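Local coordinates for protein dehydroquinate synthase (Thermus thermophilus, PDB 1UJN) that probably converts 3-deoxy-D-arabino-heptulosonate 7-phosphate to 3-dehydroquinate with loss of phosphate, using NAD and a zinc or cobalt ion, at residues G170-F175 / L279-P284; L179-E184 / V207-R212; G254-A259 / E339-L344; R263-E268 / V321-P326. One frame throughout, in Å; residues are numbered along the deposited sequence.

Contact 1: residues G170-F175 / L279-P284; sequences GLVEAF and LWLSPP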
# COMPACT_ATOMS: atom_id res chain seq x y z
N GLY A 170 16.77 17.84 -13.84
CA GLY A 170 17.10 17.47 -12.48
C GLY A 170 17.86 18.55 -11.74
O GLY A 170 17.71 18.73 -10.53
N LEU A 171 18.69 19.29 -12.47
CA LEU A 171 19.46 20.35 -11.83
C LEU A 171 18.54 21.47 -11.35
O LEU A 171 18.89 22.22 -10.45
CB LEU A 171 20.52 20.90 -12.78
CG LEU A 171 21.51 19.84 -13.29
CD1 LEU A 171 22.72 20.52 -13.90
CD2 LEU A 171 21.95 18.94 -12.14
N VAL A 172 17.36 21.58 -11.96
CA VAL A 172 16.39 22.61 -11.57
C VAL A 172 15.90 22.31 -10.16
O VAL A 172 15.76 23.21 -9.33
CB VAL A 172 15.18 22.65 -12.53
CG1 VAL A 172 14.09 23.56 -11.95
CG2 VAL A 172 15.62 23.16 -13.89
N GLU A 173 15.63 21.03 -9.89
CA GLU A 173 15.15 20.60 -8.59
C GLU A 173 16.21 20.87 -7.52
O GLU A 173 15.88 21.23 -6.39
CB GLU A 173 14.83 19.10 -8.63
CG GLU A 173 13.55 18.72 -7.89
CD GLU A 173 12.30 19.24 -8.57
OE1 GLU A 173 11.69 18.49 -9.37
OE2 GLU A 173 11.92 20.41 -8.33
N ALA A 174 17.48 20.70 -7.89
CA ALA A 174 18.58 20.94 -6.96
C ALA A 174 18.62 22.44 -6.66
O ALA A 174 18.81 22.86 -5.51
CB ALA A 174 19.90 20.50 -7.59
N PHE A 175 18.43 23.24 -7.70
CA PHE A 175 18.41 24.69 -7.60
C PHE A 175 17.32 25.08 -6.61
O PHE A 175 17.51 25.96 -5.77
CB PHE A 175 18.10 25.29 -8.98
CG PHE A 175 18.12 26.79 -9.01
CD1 PHE A 175 19.26 27.47 -9.44
CD2 PHE A 175 17.01 27.52 -8.63
CE1 PHE A 175 19.29 28.87 -9.49
CE2 PHE A 175 17.02 28.92 -8.67
CZ PHE A 175 18.16 29.59 -9.10
N LEU A 279 18.01 30.86 -18.69
CA LEU A 279 18.79 31.02 -19.92
C LEU A 279 19.62 29.77 -20.16
O LEU A 279 19.73 29.28 -21.28
CB LEU A 279 19.71 32.24 -19.81
CG LEU A 279 19.02 33.60 -19.82
CD1 LEU A 279 20.06 34.70 -19.81
CD2 LEU A 279 18.13 33.72 -21.05
N TRP A 280 20.20 29.24 -19.08
CA TRP A 280 21.01 28.03 -19.15
C TRP A 280 20.12 26.84 -19.48
O TRP A 280 20.50 25.95 -20.24
CB TRP A 280 21.69 27.82 -17.80
CG TRP A 280 22.35 26.49 -17.63
CD1 TRP A 280 23.56 26.12 -18.13
CD2 TRP A 280 21.84 25.37 -16.91
NE1 TRP A 280 23.85 24.83 -17.75
CE2 TRP A 280 22.81 24.34 -17.00
CE3 TRP A 280 20.66 25.13 -16.19
CZ2 TRP A 280 22.63 23.09 -16.40
CZ3 TRP A 280 20.49 23.89 -15.59
CH2 TRP A 280 21.47 22.89 -15.69
N LEU A 281 18.91 26.83 -18.91
CA LEU A 281 17.97 25.74 -19.11
C LEU A 281 17.36 25.67 -20.51
O LEU A 281 17.19 24.57 -21.06
CB LEU A 281 16.85 25.84 -18.08
CG LEU A 281 15.88 24.66 -17.95
CD1 LEU A 281 16.65 23.42 -17.50
CD2 LEU A 281 14.79 25.00 -16.95
N SER A 282 17.04 26.82 -21.08
CA SER A 282 16.43 26.90 -22.41
C SER A 282 15.14 26.08 -22.44
O SER A 282 15.00 25.15 -23.24
CB SER A 282 17.39 26.39 -23.49
OG SER A 282 18.45 27.30 -23.69
N PRO A 283 14.18 26.42 -21.56
CA PRO A 283 12.90 25.71 -21.49
C PRO A 283 12.08 25.92 -22.76
O PRO A 283 12.24 26.92 -23.46
CB PRO A 283 12.23 26.34 -20.27
CG PRO A 283 12.72 27.75 -20.33
CD PRO A 283 14.19 27.57 -20.62
N PRO A 284 11.21 24.96 -23.09
CA PRO A 284 10.40 25.12 -24.31
C PRO A 284 9.40 26.27 -24.15
O PRO A 284 8.80 26.44 -23.08
CB PRO A 284 9.72 23.76 -24.45
CG PRO A 284 9.57 23.30 -23.03
CD PRO A 284 10.91 23.68 -22.43
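Val172 and Leu281 mark the closest approach of the two backbones, with their CA atoms 8.3 Å apart. Residues 170-175 are a length of helix 164-181, whereas 279-284 hold the last turn of helix 271-281 and the chain leaving it. Ser282 ends the helical run with positive phi (56°), and the chain then goes on through Pro283 and Pro284. Between the two segments only side chains touch, without a hydrogen bond; the helices themselves are linked just before residue 170 by Lys168, whose NZ donates to Trp280 O.

Two pairs do the touching. Leu171 brings its CD1 to the rim of the Trp280 indole, near the ring plane, with Leu171 CD1 only 3.2 Å from Trp280 CH2. The CB of Leu171 backs this up, 3.7 Å from the same Trp280 CH2, so this corner of the six-membered ring is tightly packed against the leucine. Trp280 reaches across because its CG lies opposite the backbone N (chi1 170°), and the two side chains cross nearly at right angles.

This is helix-on-helix packing in the C-terminal, helical part of dehydroquinate synthase. Glu173, next to Val172 on the same helix, is a predicted zinc ligand and points elsewhere, its OE2 in a salt bridge with Lys176.

In the second pair Val172 CG2 sits against both methyls of Leu281, 3.7 Å from Leu281 CD2 and 3.8 Å from Leu281 CD1. Leu281 also rests on Met249 and Ala252 of helix 247-264, while Lys168 adds a cation-pi contact with Trp280.

Contact 2: residues L179-E184 / V207-R212; sequences LIAGDE and VAVKVR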
# COMPACT_ATOMS: atom_id res chain seq x y z
N LEU A 179 17.34 27.31 -2.96
CA LEU A 179 16.52 28.42 -2.51
C LEU A 179 15.85 28.10 -1.18
O LEU A 179 15.72 28.96 -0.31
CB LEU A 179 15.45 28.75 -3.56
CG LEU A 179 15.95 29.28 -4.91
CD1 LEU A 179 14.76 29.44 -5.85
CD2 LEU A 179 16.67 30.60 -4.71
N ILE A 180 15.44 26.85 -1.02
CA ILE A 180 14.78 26.41 0.21
C ILE A 180 15.72 26.40 1.42
O ILE A 180 15.37 26.90 2.49
CB ILE A 180 14.17 25.00 0.04
CG1 ILE A 180 13.05 25.04 -1.00
CG2 ILE A 180 13.62 24.51 1.37
CD1 ILE A 180 12.45 23.69 -1.32
N ALA A 181 16.91 25.84 1.24
CA ALA A 181 17.88 25.75 2.32
C ALA A 181 18.74 27.00 2.50
O ALA A 181 19.27 27.25 3.59
CB ALA A 181 18.79 24.54 2.11
N GLY A 182 18.87 27.79 1.44
CA GLY A 182 19.70 28.98 1.52
C GLY A 182 21.13 28.60 1.17
O GLY A 182 22.08 29.26 1.57
N ASP A 183 21.26 27.50 0.42
CA ASP A 183 22.56 26.99 0.01
C ASP A 183 22.95 27.57 -1.35
O ASP A 183 22.50 27.09 -2.39
CB ASP A 183 22.51 25.46 -0.09
CG ASP A 183 23.89 24.83 -0.18
OD1 ASP A 183 24.76 25.40 -0.87
OD2 ASP A 183 24.10 23.77 0.44
N GLU A 184 23.79 28.60 -1.33
CA GLU A 184 24.24 29.27 -2.55
C GLU A 184 24.92 28.31 -3.54
O GLU A 184 24.86 28.52 -4.76
CB GLU A 184 25.22 30.39 -2.19
CG GLU A 184 25.68 31.26 -3.35
CD GLU A 184 24.65 32.30 -3.75
OE1 GLU A 184 24.17 33.04 -2.87
OE2 GLU A 184 24.33 32.40 -4.96
N VAL A 207 20.89 16.20 -2.62
CA VAL A 207 20.13 15.18 -1.91
C VAL A 207 20.12 15.46 -0.41
O VAL A 207 19.09 15.30 0.26
CB VAL A 207 20.72 13.77 -2.13
CG1 VAL A 207 19.89 12.74 -1.38
CG2 VAL A 207 20.73 13.44 -3.63
N ALA A 208 21.26 15.88 0.11
CA ALA A 208 21.38 16.17 1.54
C ALA A 208 20.36 17.21 2.01
O ALA A 208 19.88 17.14 3.14
CB ALA A 208 22.80 16.64 1.85
N VAL A 209 20.03 18.17 1.14
CA VAL A 209 19.06 19.19 1.52
C VAL A 209 17.65 18.60 1.69
O VAL A 209 16.95 18.94 2.64
CB VAL A 209 19.00 20.34 0.49
CG1 VAL A 209 17.90 21.33 0.87
CG2 VAL A 209 20.34 21.05 0.45
N LYS A 210 17.24 17.73 0.77
CA LYS A 210 15.92 17.14 0.89
C LYS A 210 15.87 16.22 2.10
O LYS A 210 14.83 16.09 2.74
CB LYS A 210 15.52 16.37 -0.38
CG LYS A 210 14.07 15.89 -0.32
CD LYS A 210 13.55 15.32 -1.63
CE LYS A 210 12.08 14.95 -1.49
NZ LYS A 210 11.49 14.31 -2.71
N VAL A 211 16.99 15.58 2.42
CA VAL A 211 17.01 14.70 3.58
C VAL A 211 16.72 15.51 4.85
O VAL A 211 15.87 15.12 5.65
CB VAL A 211 18.38 14.00 3.74
CG1 VAL A 211 18.45 13.30 5.10
CG2 VAL A 211 18.58 12.98 2.62
N ARG A 212 17.41 16.63 5.02
CA ARG A 212 17.23 17.47 6.21
C ARG A 212 15.81 18.00 6.37
O ARG A 212 15.19 17.83 7.42
CB ARG A 212 18.19 18.66 6.18
CG ARG A 212 19.65 18.29 6.38
CD ARG A 212 20.42 19.48 6.93
NE ARG A 212 20.35 20.65 6.05
CZ ARG A 212 20.98 20.74 4.88
NH1 ARG A 212 21.73 19.74 4.44
NH2 ARG A 212 20.86 21.84 4.15
O HOH W 1 22.80 22.96 2.41
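Ala181 presses its CB against the Val209 side chain, 3.6 Å from Val209 CG1 and 4.2 Å from Val209 CG2, so the small methyl meets both branches. The valine has CG1 opposite its backbone N (chi1 176°), which places that branch nearer the alanine. This is also where the backbones come closest, with the CA atoms of Ala181 and Val209 6.7 Å apart. Beside this apolar pair lies the guanidinium of Arg212, whose NH2 is 4.0 Å from Ala181 CB and meets it obliquely.

One water joins the polar groups at the edge: it donates to Asp183 OD2 at a short 2.5 Å and accepts from Arg212 NH2 at 2.8 Å. The two charged groups stay 5.3 Å apart between Asp183 OD2 and Arg212 NH2, so the bridge is indirect. A bend in the arginine chain at chi3 (-59°) helps bring its end back to this water. Asp183 OD2 has a second partner in the salt bridge with Arg205, which probably steadies the carboxylate.

Further out, Gly182 takes positive phi (88°) as the chain leaves helix 164-181, and the chain turns there, with the CB of Asp183 directed toward helix 199-216. Val209 also touches His177 and Leu186. The arrangement joins the C-terminal end of helix 164-181 to helix 199-216 within the helical domain of dehydroquinate synthase, with the Val209 side chain about 10 Å from that of Glu173, a predicted zinc ligand.

Contact 3: residues G254-A259 / E339-L344; sequences GLLYAA and EELKGL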
# COMPACT_ATOMS: atom_id res chain seq x y z
N GLY A 254 7.86 28.10 -12.67
CA GLY A 254 7.20 28.38 -11.40
C GLY A 254 8.13 29.12 -10.45
O GLY A 254 7.68 29.93 -9.64
N LEU A 255 9.42 28.85 -10.55
CA LEU A 255 10.41 29.51 -9.70
C LEU A 255 10.50 30.99 -10.02
O LEU A 255 10.69 31.82 -9.12
CB LEU A 255 11.78 28.86 -9.87
CG LEU A 255 11.88 27.43 -9.33
CD1 LEU A 255 13.27 26.88 -9.57
CD2 LEU A 255 11.55 27.42 -7.85
N LEU A 256 10.37 31.33 -11.30
CA LEU A 256 10.41 32.73 -11.70
C LEU A 256 9.19 33.44 -11.10
O LEU A 256 9.29 34.55 -10.59
CB LEU A 256 10.38 32.85 -13.23
CG LEU A 256 10.35 34.29 -13.76
CD1 LEU A 256 11.60 35.03 -13.31
CD2 LEU A 256 10.27 34.27 -15.28
N TYR A 257 8.04 32.77 -11.16
CA TYR A 257 6.81 33.36 -10.62
C TYR A 257 6.95 33.56 -9.12
O TYR A 257 6.58 34.61 -8.59
CB TYR A 257 5.62 32.45 -10.91
CG TYR A 257 4.28 33.09 -10.61
CD1 TYR A 257 3.81 34.15 -11.38
CD2 TYR A 257 3.49 32.63 -9.56
CE1 TYR A 257 2.57 34.75 -11.10
CE2 TYR A 257 2.25 33.21 -9.28
CZ TYR A 257 1.80 34.27 -10.05
OH TYR A 257 0.58 34.85 -9.77
N ALA A 258 7.48 32.55 -8.43
CA ALA A 258 7.67 32.62 -6.98
C ALA A 258 8.58 33.79 -6.64
O ALA A 258 8.33 34.53 -5.68
CB ALA A 258 8.28 31.31 -6.47
N ALA A 259 9.64 33.95 -7.42
CA ALA A 259 10.58 35.04 -7.21
C ALA A 259 9.87 36.39 -7.34
O ALA A 259 10.15 37.32 -6.58
CB ALA A 259 11.73 34.95 -8.21
N GLU A 339 5.85 39.26 -19.04
CA GLU A 339 6.81 40.18 -19.63
C GLU A 339 8.23 39.66 -19.49
O GLU A 339 9.04 39.76 -20.42
CB GLU A 339 6.70 41.57 -18.99
CG GLU A 339 5.39 42.29 -19.28
CD GLU A 339 5.15 42.50 -20.77
OE1 GLU A 339 6.05 43.05 -21.45
OE2 GLU A 339 4.06 42.13 -21.26
N GLU A 340 8.54 39.10 -18.32
CA GLU A 340 9.87 38.55 -18.07
C GLU A 340 10.19 37.46 -19.08
O GLU A 340 11.33 37.34 -19.54
CB GLU A 340 9.95 37.98 -16.65
CG GLU A 340 10.15 39.02 -15.56
CD GLU A 340 11.61 39.29 -15.28
OE1 GLU A 340 12.45 38.96 -16.14
OE2 GLU A 340 11.92 39.85 -14.20
N LEU A 341 9.19 36.65 -19.42
CA LEU A 341 9.36 35.56 -20.38
C LEU A 341 9.36 36.05 -21.82
O LEU A 341 10.12 35.56 -22.65
CB LEU A 341 8.27 34.51 -20.20
CG LEU A 341 8.30 33.74 -18.88
CD1 LEU A 341 7.22 32.66 -18.91
CD2 LEU A 341 9.67 33.11 -18.67
N LYS A 342 8.49 37.01 -22.12
CA LYS A 342 8.41 37.55 -23.47
C LYS A 342 9.76 38.18 -23.80
O LYS A 342 10.25 38.06 -24.92
CB LYS A 342 7.28 38.59 -23.56
CG LYS A 342 5.91 38.00 -23.32
CD LYS A 342 4.81 39.05 -23.25
CE LYS A 342 4.55 39.69 -24.60
NZ LYS A 342 3.34 40.57 -24.55
N GLY A 343 10.35 38.84 -22.81
CA GLY A 343 11.64 39.47 -23.01
C GLY A 343 12.75 38.44 -23.16
O GLY A 343 13.93 38.78 -23.11
N LEU A 344 12.36 37.18 -23.32
CA LEU A 344 13.31 36.09 -23.49
C LEU A 344 12.87 35.19 -24.64
O LEU A 344 13.57 34.26 -25.02
CB LEU A 344 13.41 35.27 -22.20
CG LEU A 344 13.93 36.03 -20.97
CD1 LEU A 344 13.93 35.11 -19.76
CD2 LEU A 344 15.32 36.55 -21.25
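Glu340 sends its carboxylate away to Arg275, where OE2 forms a salt bridge with NH2, and turns its aliphatic root to Leu256. A bend at chi2 (-90°) swings the carboxylate aside, while the CB does the touching. Glu340 CB lies 4.0 Å from Leu256 CD2, a loose apolar contact under a side chain whose polar atoms are satisfied elsewhere.

The closer meeting is between two leucine methyls: Leu256 CD2 and Leu341 CD2 are 3.6 Å apart, with Leu341 CG a little farther back, 4.1 Å from the same Leu256 CD2. The two leucines lie alongside, pointing opposite ways, and overlap at these methyls. A single methyl of Leu256 therefore spans both Glu340 and Leu341. It projects that far because CG stands opposite the backbone N (chi1 177°). No hydrogen bond crosses between the segments, and the nearest CA atoms, those of Leu256 and Glu340, stand 8.6 Å apart.

Helix 271-281 shares this interface, with Leu271, Val274 and Leu278 all against Leu256. Trp337, on helix 327-342, touches Leu256 as well, so the leucine of helix 247-264 lies among three helices near the C-terminus of the chain.

Contact 4: residues R263-E268 / V321-P326; sequences RALGGE and VVRPLP
Leu265 carries its CG opposite the carbonyl carbon, pointing both methyls toward the strand, while Arg323 has CG between the backbone N and the carbonyl carbon (chi1 48°) and bends again at chi3. The two side chains then extend toward each other across the gap, in a place where a helix terminus meets a beta hairpin. Helix 247-264 finishes here in a Schellman motif, with Gly266 as the C-prime residue at positive phi and its N bonded to Arg263 O at 3.0 Å. Opposite it, 321-323 end the second strand of the hairpin 311-314/319-323, and the chain runs on toward helix 327-342, for which Pro326 is the N-cap.

Leu265 CD1 lies over a face of the Arg323 guanidinium, 3.9 Å from Arg323 NH1, and Leu265 CD2 is about as close. Leu325 CD2 sits over that same face, 3.2 Å above the plane and offset toward the rim. The two leucines also meet each other, Leu265 CD1 and Leu325 CD2 being 3.7 Å apart, so a small apolar patch lies against one side of the flat cation. Val313 and Leu329 add to the surroundings of Leu265.

What fixes the rotation of the guanidinium is the backbone beside it. Pro324 O lies nearly in the guanidinium plane and takes two bonds side-on: from Arg323 NE at 3.0 Å, with a 155° N-H...O angle, and from Arg323 NH2 at 3.2 Å, with a more bent 142°.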
# COMPACT_ATOMS: atom_id res chain seq x y z
N ARG A 263 9.35 39.33 -4.52
CA ARG A 263 9.75 40.71 -4.74
C ARG A 263 8.62 41.67 -4.37
O ARG A 263 8.85 42.68 -3.70
CB ARG A 263 10.14 40.92 -6.20
CG ARG A 263 10.80 42.26 -6.48
CD ARG A 263 11.01 42.47 -7.98
NE ARG A 263 9.74 42.60 -8.69
CZ ARG A 263 9.63 42.72 -10.01
NH1 ARG A 263 10.72 42.73 -10.78
NH2 ARG A 263 8.44 42.84 -10.57
N ALA A 264 7.41 41.33 -4.79
CA ALA A 264 6.24 42.16 -4.51
C ALA A 264 5.95 42.27 -3.02
O ALA A 264 5.39 43.27 -2.57
CB ALA A 264 5.03 41.59 -5.23
N LEU A 265 6.33 41.24 -2.26
CA LEU A 265 6.11 41.23 -0.82
C LEU A 265 7.29 41.80 -0.04
O LEU A 265 7.39 41.59 1.17
CB LEU A 265 5.81 39.81 -0.34
CG LEU A 265 4.49 39.19 -0.81
CD1 LEU A 265 4.33 37.81 -0.19
CD2 LEU A 265 3.32 40.09 -0.41
N GLY A 266 8.17 42.50 -0.74
CA GLY A 266 9.32 43.10 -0.08
C GLY A 266 10.50 42.20 0.19
O GLY A 266 11.37 42.53 1.01
N GLY A 267 10.56 41.05 -0.48
CA GLY A 267 11.67 40.14 -0.27
C GLY A 267 12.90 40.60 -1.03
O GLY A 267 12.84 41.55 -1.81
N GLU A 268 14.03 39.92 -0.81
CA GLU A 268 15.26 40.27 -1.51
C GLU A 268 15.08 39.93 -2.98
O GLU A 268 14.23 39.10 -3.33
CB GLU A 268 16.45 39.48 -0.95
CG GLU A 268 16.57 39.52 0.56
CD GLU A 268 17.91 38.98 1.05
OE1 GLU A 268 18.41 38.01 0.45
OE2 GLU A 268 18.45 39.54 2.03
N VAL A 321 8.07 31.74 3.09
CA VAL A 321 6.81 31.73 3.81
C VAL A 321 5.74 31.06 2.96
O VAL A 321 5.82 31.04 1.74
CB VAL A 321 6.35 33.16 4.16
CG1 VAL A 321 7.35 33.82 5.08
CG2 VAL A 321 6.17 33.98 2.88
N VAL A 322 4.74 30.49 3.63
CA VAL A 322 3.63 29.83 2.96
C VAL A 322 2.39 30.58 3.40
O VAL A 322 2.12 30.69 4.60
CB VAL A 322 3.52 28.35 3.38
CG1 VAL A 322 2.35 27.69 2.66
CG2 VAL A 322 4.82 27.63 3.05
N ARG A 323 1.65 31.12 2.44
CA ARG A 323 0.45 31.90 2.76
C ARG A 323 -0.37 32.22 1.52
O ARG A 323 0.09 32.04 0.40
CB ARG A 323 0.87 33.22 3.42
CG ARG A 323 1.98 33.93 2.64
CD ARG A 323 2.05 35.42 2.94
NE ARG A 323 0.89 36.13 2.39
CZ ARG A 323 0.79 37.46 2.33
NH1 ARG A 323 1.78 38.23 2.77
NH2 ARG A 323 -0.30 38.02 1.81
N PRO A 324 -1.61 32.69 1.73
CA PRO A 324 -2.51 33.05 0.62
C PRO A 324 -2.15 34.46 0.17
O PRO A 324 -1.55 35.23 0.93
CB PRO A 324 -3.89 32.99 1.27
CG PRO A 324 -3.61 33.47 2.66
CD PRO A 324 -2.34 32.71 3.01
N LEU A 325 -2.51 34.82 -1.06
CA LEU A 325 -2.19 36.14 -1.57
C LEU A 325 -3.38 36.81 -2.25
O LEU A 325 -4.21 36.14 -2.86
CB LEU A 325 -1.02 36.04 -2.56
CG LEU A 325 0.30 35.48 -2.02
CD1 LEU A 325 1.23 35.14 -3.18
CD2 LEU A 325 0.94 36.49 -1.08
N PRO A 326 -3.48 38.14 -2.13
CA PRO A 326 -4.60 38.85 -2.76
C PRO A 326 -4.52 38.60 -4.27
O PRO A 326 -3.44 38.67 -4.86
CB PRO A 326 -4.31 40.32 -2.42
CG PRO A 326 -3.58 40.23 -1.11
CD PRO A 326 -2.64 39.07 -1.35

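Two helices tie the set together. Helix 164-181 serves contacts 1 and 2, whose centres are 17 Å apart; helix 247-264 serves contacts 3 and 4, 16 Å apart. Contacts 1 and 3, with centres 13 Å apart, touch directly: Phe175 CD2 meets Leu255 CD1 at 3.9 Å, and Leu279 CD2 meets Leu344 CD2 at 4.0 Å. Contact 4 lies farther out, 23 Å between centres from contact 1 and not touching it. Contact 1 is nearest the predicted metal site: it contains Glu173, and the side chain of Val172 is about 8 Å from those of His231 and His247. Contacts 3 and 4 lie away from that site.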